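Local coordinates for protein deoxyhypusine hydroxylase (Homo sapiens, PDB 4D50) that hydroxylates the deoxyhypusine side chain of the translation factor eIF5A at a peroxo-bridged diiron centre, completing the synthesis of hypusine, at residues A[234-248]-A[263-277]. Residues are numbered along the deposited sequence; the frame is centred on the assembly and turned at random.
With FE (Fe (III) ion), chain D; GAI (guanidine), chain H; PER (peroxide ion), chain E.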
# COMPACT_ATOMS: atom_id res chain seq x y z
N LEU A 234 11.61 11.69 -2.82
CA LEU A 234 11.98 10.88 -4.02
C LEU A 234 13.44 11.14 -4.42
O LEU A 234 14.19 10.19 -4.65
CB LEU A 234 10.98 11.07 -5.16
CG LEU A 234 11.38 10.31 -6.45
CD1 LEU A 234 11.50 8.79 -6.34
CD2 LEU A 234 10.39 10.63 -7.51
N ALA A 235 13.83 12.40 -4.34
CA ALA A 235 15.15 12.81 -4.74
C ALA A 235 16.25 12.45 -3.77
O ALA A 235 17.40 12.46 -4.16
CB ALA A 235 15.17 14.30 -5.11
N ARG A 236 15.90 12.11 -2.53
CA ARG A 236 16.92 11.83 -1.46
C ARG A 236 17.45 10.42 -1.60
O ARG A 236 16.79 9.45 -1.23
CB ARG A 236 16.40 12.12 -0.03
CG ARG A 236 16.37 13.59 0.34
CD ARG A 236 16.26 13.92 1.83
NE ARG A 236 14.91 13.57 2.27
CZ ARG A 236 13.82 14.33 2.14
NH1 ARG A 236 13.90 15.53 1.60
NH2 ARG A 236 12.64 13.86 2.59
N CYS A 237 18.63 10.29 -2.19
CA CYS A 237 19.26 8.96 -2.41
C CYS A 237 19.53 8.22 -1.10
O CYS A 237 19.65 7.03 -1.14
CB CYS A 237 20.61 9.04 -3.20
SG CYS A 237 22.03 9.88 -2.33
N THR A 238 19.64 8.92 0.04
CA THR A 238 19.81 8.30 1.34
C THR A 238 18.50 7.71 1.91
O THR A 238 18.52 6.85 2.83
CB THR A 238 20.35 9.28 2.40
OG1 THR A 238 19.59 10.51 2.41
CG2 THR A 238 21.84 9.69 2.11
N GLU A 239 17.38 8.15 1.38
CA GLU A 239 16.09 7.65 1.85
C GLU A 239 15.88 6.17 1.51
O GLU A 239 16.32 5.66 0.50
CB GLU A 239 14.93 8.54 1.33
CG GLU A 239 13.54 8.16 1.90
CD GLU A 239 13.42 8.12 3.43
OE1 GLU A 239 13.64 7.05 4.05
OE2 GLU A 239 13.03 9.16 4.05
N ASN A 240 15.16 5.48 2.39
CA ASN A 240 14.85 4.08 2.17
C ASN A 240 14.08 3.86 0.85
O ASN A 240 13.20 4.65 0.53
CB ASN A 240 14.02 3.65 3.38
CG ASN A 240 13.63 2.24 3.32
OD1 ASN A 240 12.82 1.86 2.52
ND2 ASN A 240 14.23 1.43 4.13
N PRO A 241 14.48 2.88 0.01
CA PRO A 241 13.87 2.68 -1.28
C PRO A 241 12.36 2.43 -1.21
O PRO A 241 11.60 2.89 -2.09
CB PRO A 241 14.58 1.44 -1.85
CG PRO A 241 15.69 1.15 -0.93
CD PRO A 241 15.72 2.10 0.20
N MET A 242 11.89 1.80 -0.15
CA MET A 242 10.45 1.59 0.05
C MET A 242 9.71 2.94 0.22
O MET A 242 8.60 3.10 -0.27
CB MET A 242 10.24 0.69 1.27
CG MET A 242 8.82 0.48 1.70
SD MET A 242 8.70 -0.58 3.14
CE MET A 242 9.08 0.69 4.34
N VAL A 243 10.33 3.89 0.93
CA VAL A 243 9.77 5.23 1.10
C VAL A 243 9.84 6.03 -0.24
O VAL A 243 8.85 6.69 -0.67
CB VAL A 243 10.54 6.08 2.13
CG1 VAL A 243 9.98 7.46 2.21
CG2 VAL A 243 10.47 5.37 3.54
N ARG A 244 10.98 5.93 -0.89
CA ARG A 244 11.10 6.65 -2.14
C ARG A 244 10.12 6.13 -3.20
O ARG A 244 9.48 6.90 -3.91
CB ARG A 244 12.51 6.62 -2.67
CG ARG A 244 13.60 7.22 -1.75
CD ARG A 244 15.00 6.92 -2.29
NE ARG A 244 15.10 7.63 -3.55
CZ ARG A 244 15.79 7.23 -4.61
NH1 ARG A 244 16.44 6.07 -4.63
NH2 ARG A 244 15.69 7.97 -5.67
N HIS A 245 9.95 4.82 -3.25
CA HIS A 245 8.89 4.22 -4.13
C HIS A 245 7.48 4.72 -3.82
O HIS A 245 6.71 5.05 -4.75
CB HIS A 245 8.93 2.69 -4.11
CG HIS A 245 7.61 2.08 -3.84
ND1 HIS A 245 6.66 1.95 -4.83
CD2 HIS A 245 7.11 1.48 -2.74
CE1 HIS A 245 5.58 1.40 -4.31
NE2 HIS A 245 5.85 1.02 -3.08
N GLU A 246 7.11 4.84 -2.53
CA GLU A 246 5.79 5.25 -2.18
C GLU A 246 5.55 6.72 -2.58
O GLU A 246 4.46 7.05 -3.05
CB GLU A 246 5.56 5.00 -0.67
CG GLU A 246 4.14 4.61 -0.33
CD GLU A 246 3.71 3.33 -0.98
OE1 GLU A 246 4.34 2.29 -0.79
OE2 GLU A 246 2.73 3.41 -1.74
N CYS A 247 6.59 7.52 -2.41
CA CYS A 247 6.61 8.94 -2.81
C CYS A 247 6.46 9.07 -4.33
O CYS A 247 5.68 9.86 -4.81
CB CYS A 247 7.84 9.64 -2.26
SG CYS A 247 7.72 9.91 -0.48
N ALA A 248 7.12 8.18 -5.07
CA ALA A 248 7.01 8.19 -6.50
C ALA A 248 5.56 7.84 -6.93
O ALA A 248 4.96 8.47 -7.84
CB ALA A 248 7.99 7.20 -7.08
N LEU A 263 9.29 12.35 -11.64
CA LEU A 263 9.31 10.94 -11.95
C LEU A 263 10.28 10.68 -13.15
O LEU A 263 11.00 9.70 -13.15
CB LEU A 263 7.92 10.47 -12.35
CG LEU A 263 6.88 10.55 -11.22
CD1 LEU A 263 5.45 10.49 -11.69
CD2 LEU A 263 7.22 9.41 -10.31
N GLN A 264 10.25 11.52 -14.17
CA GLN A 264 11.16 11.28 -15.32
C GLN A 264 12.58 11.40 -14.82
O GLN A 264 13.46 10.69 -15.27
CB GLN A 264 10.90 12.29 -16.45
CG GLN A 264 11.87 12.27 -17.64
CD GLN A 264 11.88 10.94 -18.32
OE1 GLN A 264 12.89 10.53 -18.92
NE2 GLN A 264 10.76 10.23 -18.25
N ALA A 265 12.82 12.35 -13.92
CA ALA A 265 14.16 12.54 -13.38
C ALA A 265 14.72 11.28 -12.77
O ALA A 265 15.92 11.08 -12.73
CB ALA A 265 14.20 13.69 -12.37
N HIS A 266 13.85 10.42 -12.23
CA HIS A 266 14.32 9.25 -11.49
C HIS A 266 14.06 7.96 -12.27
O HIS A 266 14.27 6.87 -11.75
CB HIS A 266 13.67 9.25 -10.06
CG HIS A 266 14.14 10.38 -9.23
ND1 HIS A 266 15.33 10.36 -8.53
CD2 HIS A 266 13.69 11.66 -9.13
CE1 HIS A 266 15.59 11.55 -8.04
NE2 HIS A 266 14.59 12.35 -8.33
N ALA A 267 13.65 8.05 -13.52
CA ALA A 267 13.31 6.81 -14.27
C ALA A 267 14.50 5.89 -14.53
O ALA A 267 14.28 4.69 -14.82
CB ALA A 267 12.62 7.18 -15.57
N ASP A 268 15.75 6.38 -14.37
CA ASP A 268 16.95 5.55 -14.44
C ASP A 268 17.66 5.35 -13.08
O ASP A 268 18.83 4.97 -12.99
CB ASP A 268 17.95 6.11 -15.48
CG ASP A 268 17.83 5.50 -16.84
OD1 ASP A 268 17.06 4.54 -17.03
OD2 ASP A 268 18.59 5.97 -17.73
N ASP A 269 16.90 5.52 -11.98
CA ASP A 269 17.45 5.38 -10.64
C ASP A 269 18.08 4.01 -10.47
O ASP A 269 17.61 3.03 -10.99
CB ASP A 269 16.31 5.53 -9.57
CG ASP A 269 16.84 5.84 -8.22
OD1 ASP A 269 17.25 7.02 -7.99
OD2 ASP A 269 16.93 4.92 -7.36
N PRO A 270 19.12 3.92 -9.66
CA PRO A 270 19.70 2.59 -9.41
C PRO A 270 18.82 1.60 -8.67
O PRO A 270 19.12 0.42 -8.67
CB PRO A 270 20.99 2.90 -8.63
CG PRO A 270 20.82 4.32 -8.14
CD PRO A 270 19.89 5.01 -9.06
N GLU A 271 17.80 2.07 -7.95
CA GLU A 271 16.95 1.19 -7.14
C GLU A 271 15.82 0.76 -8.05
O GLU A 271 15.05 1.58 -8.61
CB GLU A 271 16.44 1.95 -5.91
CG GLU A 271 17.53 2.21 -4.90
CD GLU A 271 17.98 0.96 -4.19
OE1 GLU A 271 17.24 -0.09 -4.21
OE2 GLU A 271 19.08 0.98 -3.64
N ARG A 272 15.80 -0.53 -8.31
CA ARG A 272 14.80 -1.11 -9.17
C ARG A 272 13.42 -0.78 -8.73
O ARG A 272 12.59 -0.47 -9.57
CB ARG A 272 14.94 -2.65 -9.18
CG ARG A 272 13.98 -3.27 -10.17
CD ARG A 272 14.41 -4.71 -10.44
NE ARG A 272 13.44 -5.35 -11.28
CZ ARG A 272 13.47 -6.65 -11.59
NH1 ARG A 272 14.47 -7.40 -11.17
NH2 ARG A 272 12.53 -7.17 -12.33
N VAL A 273 13.14 -0.79 -7.42
CA VAL A 273 11.79 -0.50 -6.97
C VAL A 273 11.39 0.97 -7.31
O VAL A 273 10.24 1.26 -7.69
CB VAL A 273 11.63 -0.77 -5.46
CG1 VAL A 273 10.17 -0.70 -5.09
CG2 VAL A 273 12.20 -2.15 -5.09
N VAL A 274 12.34 1.88 -7.22
CA VAL A 274 12.14 3.25 -7.61
C VAL A 274 12.02 3.47 -9.12
O VAL A 274 11.04 4.10 -9.59
CB VAL A 274 13.27 4.17 -7.03
CG1 VAL A 274 13.11 5.61 -7.54
CG2 VAL A 274 13.21 4.11 -5.51
N ARG A 275 12.91 2.91 -9.91
CA ARG A 275 12.68 2.93 -11.38
C ARG A 275 11.34 2.43 -11.82
O ARG A 275 10.68 3.01 -12.69
CB ARG A 275 13.77 2.14 -12.16
CG ARG A 275 15.19 2.62 -12.07
CD ARG A 275 15.98 1.81 -13.11
NE ARG A 275 15.97 0.35 -12.98
CZ ARG A 275 16.80 -0.34 -12.18
NH1 ARG A 275 17.59 0.32 -11.34
NH2 ARG A 275 16.80 -1.66 -12.12
N GLU A 276 10.94 1.26 -11.29
CA GLU A 276 9.69 0.68 -11.76
C GLU A 276 8.49 1.45 -11.34
O GLU A 276 7.53 1.56 -12.12
CB GLU A 276 9.59 -0.75 -11.27
CG GLU A 276 10.54 -1.65 -11.98
CD GLU A 276 10.46 -3.12 -11.52
OE1 GLU A 276 9.76 -3.52 -10.53
OE2 GLU A 276 11.18 -3.89 -12.23
N SER A 277 8.54 2.04 -10.14
CA SER A 277 7.43 2.95 -9.75
C SER A 277 7.31 4.13 -10.69
O SER A 277 6.19 4.49 -11.11
CB SER A 277 7.48 3.46 -8.29
OG SER A 277 7.23 2.35 -7.47
FE FE D . 4.44 0.33 -1.53
C GAI H . 18.44 3.51 3.32
N1 GAI H . 18.34 2.29 3.07
N2 GAI H . 17.85 3.95 4.44
N3 GAI H . 19.07 4.35 2.50
O1 PER E . 5.44 -1.07 0.64
O2 PER E . 6.17 -0.04 -0.25
O HOH W 1 2.73 0.89 -2.73
O HOH W 2 2.80 -0.05 0.14
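An iron ligand on helix 241-254 is hydrogen-bonded by a serine of helix 272-289: the ring of H245 binds an iron(III) ion through NE2 and gives its ND1 hydrogen to S277. The bond from H245 ND1 to S277 OG is 2.7 Å long, nearly straight (165°) and close to the ring plane, while H245 NE2 stands 2.2 Å from the metal. S277 OG in turn donates to V273 O, one turn back, so the second-shell hydroxyl is itself fixed. E246 binds the same iron through OE1, and H61, from helix 57-70, supplies a further ligand.

Helices 241-248 and 272-277 run almost parallel, 5° apart, in this HEAT-repeat part of the chain, and V274 sits as a knob among L234, P241, R244 and H245. R244, on helix 241-248, ties the loop residue D269 to L234 of helix 227-235. Its guanidinium, with V274 CG2 over one face, meets D269 end-on: R244 NH2 reaches D269 OD1 at 3.0 Å from above the carboxylate plane, and NH1 takes OD2. The bend at chi3 (65°) turns the group so that NE and NH2 also clasp the carbonyl oxygen of L234. D269 OD2 accepts E271 N as well, in an Asx turn, from the opposite face to R244 NH1. A leucine in place of R244 would probably leave the D269 carboxylate without its countercharge and L234 O without both donors. Nearby, L234 CG lies over the face of the H266 ring in a CH-pi contact, 4.1 Å from its centroid.

The S277 bond, together with the iron, holds the imidazole in its rotation, and probably makes H245 a somewhat stronger electron donor to the peroxide-bound iron.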